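Long-range contact in polyketide biosynthesis 3-hydroxy-3-methylglutaryl-ACP synthase PksG (Bacillus subtilis, PDB 4YXT), which catalyses the aldol condensation of acetyl-AcpK with a carrier-bound beta-ketothioester polyketide intermediate during synthesis of the antibiotic bacillaene: residues P47-N57 against R403-R414. The protein carries 1 engineered substitution. Numbering follows the deposited sequence.
Sequences PYEDPVTFGVN and RLFLEEISEFHR
A capping box opens helix 51-64, and its N-cap residue, Asp50, also reaches across to Arg414 of the C-terminal beta-hairpin. Asp50 OD1 accepts from Thr53 N, met nearly along the C-O axis, while Thr53 OG1 receives Asp50 N at 2.8 Å. Asp50 OD2 turns its anti lone pair to Arg414 NH1 at 2.9 Å, a salt bridge whose N-H...O angle is a bent 135°, the carboxylate and guanidinium almost coplanar; Tyr416 OH is hydrogen-bonded to the same oxygen.

Strand 403-410 runs nearly antiparallel to the first turns of the helix, 51-57, and is gripped at two backbone amides. Asn57 OD1 takes Leu404 N at 3.0 Å, in the amide plane and on a lone pair. Before the helix, Tyr48 O accepts Leu406 N from above the carbonyl plane, at 2.9 Å. The Tyr48 ring directs its edge toward the face of Phe405 in an offset edge-to-face pair, planes 82° apart, Tyr48 CD2 lying 3.5 Å from Phe405 CD1. Between the two bonds Thr53 lies against the strand backbone, its CB 3.5 Å from Leu404 O; beside Asn57, Leu404 CD2 packs on Val56 CG1 at 4.0 Å.

Two strand amides thus find acceptors outside their sheet, and the buried Asp50 carboxylate, shared by a helix start, an arginine and a tyrosine, is probably stabilised as the anion.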
ATOM      1  N   PRO A  47      20.469  15.513   2.706  1.00 36.87           N
ATOM      2  CA  PRO A  47      20.680  14.844   1.430  1.00 36.49           C
ATOM      3  C   PRO A  47      21.035  13.363   1.534  1.00 33.65           C
ATOM      4  O   PRO A  47      20.741  12.596   0.613  1.00 36.29           O
ATOM      5  CB  PRO A  47      21.860  15.631   0.844  1.00 38.46           C
ATOM      6  CG  PRO A  47      21.602  17.011   1.319  1.00 38.41           C
ATOM      7  CD  PRO A  47      21.134  16.830   2.727  1.00 37.36           C
ATOM      8  N   TYR A  48      21.664  12.953   2.629  1.00 30.11           N
ATOM      9  CA  TYR A  48      22.041  11.561   2.785  1.00 29.91           C
ATOM     10  C   TYR A  48      21.068  10.818   3.718  1.00 27.73           C
ATOM     11  O   TYR A  48      21.405   9.824   4.333  1.00 23.53           O
ATOM     12  CB  TYR A  48      23.497  11.434   3.249  1.00 31.72           C
ATOM     13  CG  TYR A  48      23.906  12.417   4.288  1.00 33.76           C
ATOM     14  CD1 TYR A  48      24.642  13.567   3.963  1.00 35.99           C
ATOM     15  CD2 TYR A  48      23.536  12.227   5.611  1.00 37.43           C
ATOM     16  CE1 TYR A  48      25.013  14.470   4.958  1.00 35.79           C
ATOM     17  CE2 TYR A  48      23.896  13.113   6.592  1.00 36.49           C
ATOM     18  CZ  TYR A  48      24.632  14.224   6.272  1.00 34.74           C
ATOM     19  OH  TYR A  48      24.964  15.065   7.306  1.00 34.84           O
ATOM     20  N   GLU A  49      19.866  11.348   3.857  1.00 30.09           N
ATOM     21  CA  GLU A  49      18.812  10.613   4.518  1.00 30.51           C
ATOM     22  C   GLU A  49      17.747  10.458   3.469  1.00 29.14           C
ATOM     23  O   GLU A  49      17.695  11.223   2.503  1.00 27.23           O
ATOM     24  CB  GLU A  49      18.306  11.357   5.700  1.00 30.11           C
ATOM     25  CG  GLU A  49      19.349  11.548   6.772  1.00 32.61           C
ATOM     26  CD  GLU A  49      18.815  12.411   7.868  1.00 34.79           C
ATOM     27  OE1 GLU A  49      18.585  13.624   7.628  1.00 36.57           O
ATOM     28  OE2 GLU A  49      18.564  11.844   8.941  1.00 37.50           O
ATOM     29  N   ASP A  50      16.960   9.413   3.644  1.00 26.21           N
ATOM     30  CA  ASP A  50      15.816   9.164   2.818  1.00 25.11           C
ATOM     31  C   ASP A  50      14.792   8.420   3.675  1.00 23.92           C
ATOM     32  O   ASP A  50      14.997   8.249   4.860  1.00 22.95           O
ATOM     33  CB  ASP A  50      16.232   8.433   1.548  1.00 26.96           C
ATOM     34  CG  ASP A  50      16.535   6.985   1.764  1.00 27.03           C
ATOM     35  OD1 ASP A  50      16.405   6.472   2.895  1.00 25.74           O
ATOM     36  OD2 ASP A  50      16.829   6.353   0.737  1.00 27.80           O
ATOM     37  N   PRO A  51      13.647   8.048   3.101  1.00 23.70           N
ATOM     38  CA  PRO A  51      12.714   7.273   3.971  1.00 23.11           C
ATOM     39  C   PRO A  51      13.169   5.921   4.482  1.00 20.24           C
ATOM     40  O   PRO A  51      12.594   5.413   5.464  1.00 25.28           O
ATOM     41  CB  PRO A  51      11.496   7.101   3.079  1.00 22.85           C
ATOM     42  CG  PRO A  51      11.573   8.288   2.164  1.00 22.96           C
ATOM     43  CD  PRO A  51      13.007   8.522   1.871  1.00 20.99           C
ATOM     44  N   VAL A  52      14.075   5.269   3.782  1.00 20.71           N
ATOM     45  CA  VAL A  52      14.699   4.034   4.298  1.00 20.82           C
ATOM     46  C   VAL A  52      15.548   4.328   5.550  1.00 20.72           C
ATOM     47  O   VAL A  52      15.377   3.719   6.606  1.00 23.22           O
ATOM     48  CB  VAL A  52      15.597   3.383   3.233  1.00 19.06           C
ATOM     49  CG1 VAL A  52      16.233   2.130   3.810  1.00 17.21           C
ATOM     50  CG2 VAL A  52      14.759   3.093   1.968  1.00 18.98           C
ATOM     51  N   THR A  53      16.411   5.325   5.446  1.00 18.93           N
ATOM     52  CA  THR A  53      17.249   5.670   6.569  1.00 20.75           C
ATOM     53  C   THR A  53      16.377   6.042   7.732  1.00 21.62           C
ATOM     54  O   THR A  53      16.634   5.597   8.854  1.00 21.10           O
ATOM     55  CB  THR A  53      18.255   6.805   6.254  1.00 21.41           C
ATOM     56  OG1 THR A  53      17.567   8.043   6.045  1.00 22.55           O
ATOM     57  CG2 THR A  53      19.088   6.453   4.998  1.00 21.63           C
ATOM     58  N   PHE A  54      15.333   6.834   7.451  1.00 21.52           N
ATOM     59  CA  PHE A  54      14.462   7.340   8.512  1.00 22.82           C
ATOM     60  C   PHE A  54      13.744   6.174   9.142  1.00 21.80           C
ATOM     61  O   PHE A  54      13.677   6.143  10.353  1.00 21.28           O
ATOM     62  CB  PHE A  54      13.430   8.370   8.019  1.00 24.09           C
ATOM     63  CG  PHE A  54      13.833   9.790   8.230  1.00 26.98           C
ATOM     64  CD1 PHE A  54      14.849  10.340   7.505  1.00 28.69           C
ATOM     65  CD2 PHE A  54      13.170  10.583   9.166  1.00 31.78           C
ATOM     66  CE1 PHE A  54      15.234  11.672   7.705  1.00 34.22           C
ATOM     67  CE2 PHE A  54      13.531  11.908   9.382  1.00 31.67           C
ATOM     68  CZ  PHE A  54      14.572  12.455   8.652  1.00 35.31           C
ATOM     69  N   GLY A  55      13.252   5.218   8.321  1.00 19.28           N
ATOM     70  CA  GLY A  55      12.557   4.023   8.829  1.00 17.65           C
ATOM     71  C   GLY A  55      13.460   3.036   9.605  1.00 18.16           C
ATOM     72  O   GLY A  55      13.065   2.498  10.659  1.00 19.32           O
ATOM     73  N   VAL A  56      14.642   2.762   9.070  1.00 17.33           N
ATOM     74  CA  VAL A  56      15.630   1.868   9.746  1.00 18.65           C
ATOM     75  C   VAL A  56      16.027   2.441  11.056  1.00 18.62           C
ATOM     76  O   VAL A  56      15.929   1.771  12.088  1.00 16.93           O
ATOM     77  CB  VAL A  56      16.825   1.590   8.860  1.00 16.84           C
ATOM     78  CG1 VAL A  56      17.989   0.892   9.581  1.00 17.40           C
ATOM     79  CG2 VAL A  56      16.349   0.736   7.678  1.00 17.14           C
ATOM     80  N   ASN A  57      16.320   3.723  11.056  1.00 19.91           N
ATOM     81  CA  ASN A  57      16.667   4.392  12.334  1.00 20.74           C
ATOM     82  C   ASN A  57      15.544   4.376  13.361  1.00 21.12           C
ATOM     83  O   ASN A  57      15.819   4.245  14.537  1.00 21.64           O
ATOM     84  CB  ASN A  57      17.182   5.790  12.069  1.00 20.56           C
ATOM     85  CG  ASN A  57      18.428   5.765  11.234  1.00 19.76           C
ATOM     86  OD1 ASN A  57      19.215   4.844  11.338  1.00 21.80           O
ATOM     87  ND2 ASN A  57      18.608   6.742  10.401  1.00 21.83           N
ATOM     88  N   ARG A 403      23.683   4.660  13.071  1.00 38.04           N
ATOM     89  CA  ARG A 403      22.560   5.095  12.234  1.00 38.29           C
ATOM     90  C   ARG A 403      22.900   4.824  10.746  1.00 36.38           C
ATOM     91  O   ARG A 403      24.089   4.712  10.362  1.00 32.24           O
ATOM     92  CB  ARG A 403      22.251   6.575  12.464  1.00 37.87           C
ATOM     93  CG  ARG A 403      22.028   6.950  13.913  1.00 43.61           C
ATOM     94  CD  ARG A 403      22.405   8.384  14.242  1.00 48.20           C
ATOM     95  NE  ARG A 403      23.671   8.828  13.636  1.00 54.49           N
ATOM     96  CZ  ARG A 403      24.899   8.402  13.964  1.00 56.91           C
ATOM     97  NH1 ARG A 403      25.103   7.481  14.906  1.00 57.80           N
ATOM     98  NH2 ARG A 403      25.944   8.913  13.333  1.00 59.85           N
ATOM     99  N   LEU A 404      21.844   4.715   9.933  1.00 31.29           N
ATOM    100  CA  LEU A 404      21.978   4.392   8.538  1.00 26.60           C
ATOM    101  C   LEU A 404      21.977   5.643   7.753  1.00 28.09           C
ATOM    102  O   LEU A 404      21.235   6.569   8.046  1.00 29.74           O
ATOM    103  CB  LEU A 404      20.835   3.517   8.054  1.00 26.76           C
ATOM    104  CG  LEU A 404      21.149   2.711   6.791  1.00 27.49           C
ATOM    105  CD1 LEU A 404      22.201   1.652   7.082  1.00 25.74           C
ATOM    106  CD2 LEU A 404      19.918   2.002   6.215  1.00 28.89           C
ATOM    107  N   PHE A 405      22.775   5.675   6.708  1.00 28.76           N
ATOM    108  CA  PHE A 405      22.782   6.822   5.812  1.00 31.52           C
ATOM    109  C   PHE A 405      22.900   6.373   4.392  1.00 29.36           C
ATOM    110  O   PHE A 405      23.436   5.314   4.146  1.00 31.31           O
ATOM    111  CB  PHE A 405      23.918   7.785   6.175  1.00 35.37           C
ATOM    112  CG  PHE A 405      23.661   8.521   7.435  1.00 39.73           C
ATOM    113  CD1 PHE A 405      22.637   9.466   7.491  1.00 40.76           C
ATOM    114  CD2 PHE A 405      24.384   8.245   8.580  1.00 41.83           C
ATOM    115  CE1 PHE A 405      22.343  10.118   8.667  1.00 42.41           C
ATOM    116  CE2 PHE A 405      24.102   8.913   9.758  1.00 44.56           C
ATOM    117  CZ  PHE A 405      23.086   9.852   9.802  1.00 44.50           C
ATOM    118  N   LEU A 406      22.366   7.176   3.477  1.00 28.52           N
ATOM    119  CA  LEU A 406      22.445   6.901   2.064  1.00 29.51           C
ATOM    120  C   LEU A 406      23.845   7.296   1.632  1.00 32.08           C
ATOM    121  O   LEU A 406      24.244   8.450   1.786  1.00 32.83           O
ATOM    122  CB  LEU A 406      21.425   7.752   1.298  1.00 29.57           C
ATOM    123  CG  LEU A 406      21.341   7.660  -0.223  1.00 29.66           C
ATOM    124  CD1 LEU A 406      21.191   6.246  -0.771  1.00 29.14           C
ATOM    125  CD2 LEU A 406      20.198   8.518  -0.758  1.00 30.43           C
ATOM    126  N   GLU A 407      24.577   6.339   1.081  1.00 33.90           N
ATOM    127  CA  GLU A 407      25.951   6.546   0.676  1.00 34.18           C
ATOM    128  C   GLU A 407      26.019   6.883  -0.812  1.00 33.73           C
ATOM    129  O   GLU A 407      26.819   7.693  -1.224  1.00 28.21           O
ATOM    130  CB  GLU A 407      26.734   5.262   0.972  1.00 39.73           C
ATOM    131  CG  GLU A 407      28.260   5.359   0.904  1.00 44.20           C
ATOM    132  CD  GLU A 407      28.918   4.041   0.511  1.00 49.47           C
ATOM    133  OE1 GLU A 407      28.343   3.295  -0.332  1.00 56.99           O
ATOM    134  OE2 GLU A 407      30.020   3.757   1.034  1.00 53.03           O
ATOM    135  N   GLU A 408      25.178   6.238  -1.620  1.00 35.55           N
ATOM    136  CA  GLU A 408      25.290   6.339  -3.057  1.00 35.42           C
ATOM    137  C   GLU A 408      24.112   5.654  -3.752  1.00 30.55           C
ATOM    138  O   GLU A 408      23.557   4.701  -3.233  1.00 28.77           O
ATOM    139  CB  GLU A 408      26.569   5.616  -3.484  1.00 42.82           C
ATOM    140  CG  GLU A 408      27.032   5.892  -4.908  1.00 50.39           C
ATOM    141  CD  GLU A 408      27.781   4.712  -5.516  1.00 60.64           C
ATOM    142  OE1 GLU A 408      28.278   3.844  -4.751  1.00 61.19           O
ATOM    143  OE2 GLU A 408      27.863   4.652  -6.768  1.00 63.28           O
ATOM    144  N   ILE A 409      23.800   6.092  -4.962  1.00 27.39           N
ATOM    145  CA  ILE A 409      22.869   5.368  -5.843  1.00 29.38           C
ATOM    146  C   ILE A 409      23.647   5.037  -7.105  1.00 30.14           C
ATOM    147  O   ILE A 409      24.241   5.935  -7.707  1.00 37.72           O
ATOM    148  CB  ILE A 409      21.608   6.209  -6.151  1.00 25.68           C
ATOM    149  CG1 ILE A 409      21.011   6.753  -4.862  1.00 24.03           C
ATOM    150  CG2 ILE A 409      20.558   5.423  -6.919  1.00 26.43           C
ATOM    151  CD1 ILE A 409      19.816   7.665  -5.050  1.00 25.41           C
ATOM    152  N   SER A 410      23.706   3.758  -7.483  1.00 32.43           N
ATOM    153  CA  SER A 410      24.231   3.374  -8.802  1.00 35.07           C
ATOM    154  C   SER A 410      23.275   2.454  -9.509  1.00 34.28           C
ATOM    155  O   SER A 410      22.733   1.521  -8.905  1.00 38.14           O
ATOM    156  CB  SER A 410      25.593   2.700  -8.702  1.00 36.02           C
ATOM    157  OG  SER A 410      25.584   1.769  -7.657  1.00 39.76           O
ATOM    158  N   GLU A 411      23.082   2.731 -10.790  1.00 33.22           N
ATOM    159  CA  GLU A 411      22.071   2.090 -11.621  1.00 33.36           C
ATOM    160  C   GLU A 411      20.680   1.983 -10.930  1.00 31.34           C
ATOM    161  O   GLU A 411      20.009   0.970 -10.999  1.00 34.24           O
ATOM    162  CB  GLU A 411      22.617   0.767 -12.082  1.00 35.68           C
ATOM    163  CG  GLU A 411      24.020   0.909 -12.630  1.00 41.05           C
ATOM    164  CD  GLU A 411      24.150   2.070 -13.600  1.00 46.92           C
ATOM    165  OE1 GLU A 411      23.862   1.882 -14.799  1.00 52.03           O
ATOM    166  OE2 GLU A 411      24.538   3.178 -13.156  1.00 57.49           O
ATOM    167  N   PHE A 412      20.281   3.082 -10.297  1.00 31.40           N
ATOM    168  CA  PHE A 412      19.094   3.186  -9.425  1.00 34.21           C
ATOM    169  C   PHE A 412      19.153   2.360  -8.146  1.00 30.69           C
ATOM    170  O   PHE A 412      18.297   2.523  -7.302  1.00 32.70           O
ATOM    171  CB  PHE A 412      17.782   2.899 -10.163  1.00 32.68           C
ATOM    172  CG  PHE A 412      17.583   3.711 -11.428  1.00 33.02           C
ATOM    173  CD1 PHE A 412      17.171   5.028 -11.363  1.00 31.44           C
ATOM    174  CD2 PHE A 412      17.746   3.116 -12.689  1.00 34.06           C
ATOM    175  CE1 PHE A 412      16.944   5.757 -12.515  1.00 31.58           C
ATOM    176  CE2 PHE A 412      17.492   3.825 -13.850  1.00 30.15           C
ATOM    177  CZ  PHE A 412      17.090   5.149 -13.756  1.00 34.12           C
ATOM    178  N   HIS A 413      20.186   1.553  -7.943  1.00 28.21           N
ATOM    179  CA  HIS A 413      20.279   0.803  -6.698  1.00 27.44           C
ATOM    180  C   HIS A 413      20.849   1.677  -5.562  1.00 26.64           C
ATOM    181  O   HIS A 413      21.952   2.205  -5.656  1.00 28.05           O
ATOM    182  CB  HIS A 413      21.085  -0.470  -6.934  1.00 30.16           C
ATOM    183  CG  HIS A 413      21.176  -1.357  -5.744  1.00 32.88           C
ATOM    184  ND1 HIS A 413      20.095  -1.652  -4.940  1.00 35.58           N
ATOM    185  CD2 HIS A 413      22.231  -2.008  -5.206  1.00 35.76           C
ATOM    186  CE1 HIS A 413      20.490  -2.429  -3.948  1.00 33.15           C
ATOM    187  NE2 HIS A 413      21.782  -2.653  -4.084  1.00 33.78           N
ATOM    188  N   ARG A 414      20.087   1.837  -4.487  1.00 25.00           N
ATOM    189  CA  ARG A 414      20.531   2.604  -3.329  1.00 25.47           C
ATOM    190  C   ARG A 414      21.387   1.820  -2.354  1.00 26.85           C
ATOM    191  O   ARG A 414      20.995   0.754  -1.882  1.00 25.77           O
ATOM    192  CB  ARG A 414      19.349   3.170  -2.548  1.00 22.77           C
ATOM    193  CG  ARG A 414      18.429   3.948  -3.412  1.00 23.71           C
ATOM    194  CD  ARG A 414      17.487   4.792  -2.626  1.00 25.17           C
ATOM    195  NE  ARG A 414      16.830   5.715  -3.516  1.00 24.60           N
ATOM    196  CZ  ARG A 414      16.414   6.915  -3.157  1.00 27.37           C
ATOM    197  NH1 ARG A 414      16.615   7.352  -1.931  1.00 30.82           N
ATOM    198  NH2 ARG A 414      15.823   7.697  -4.043  1.00 30.19           N
TER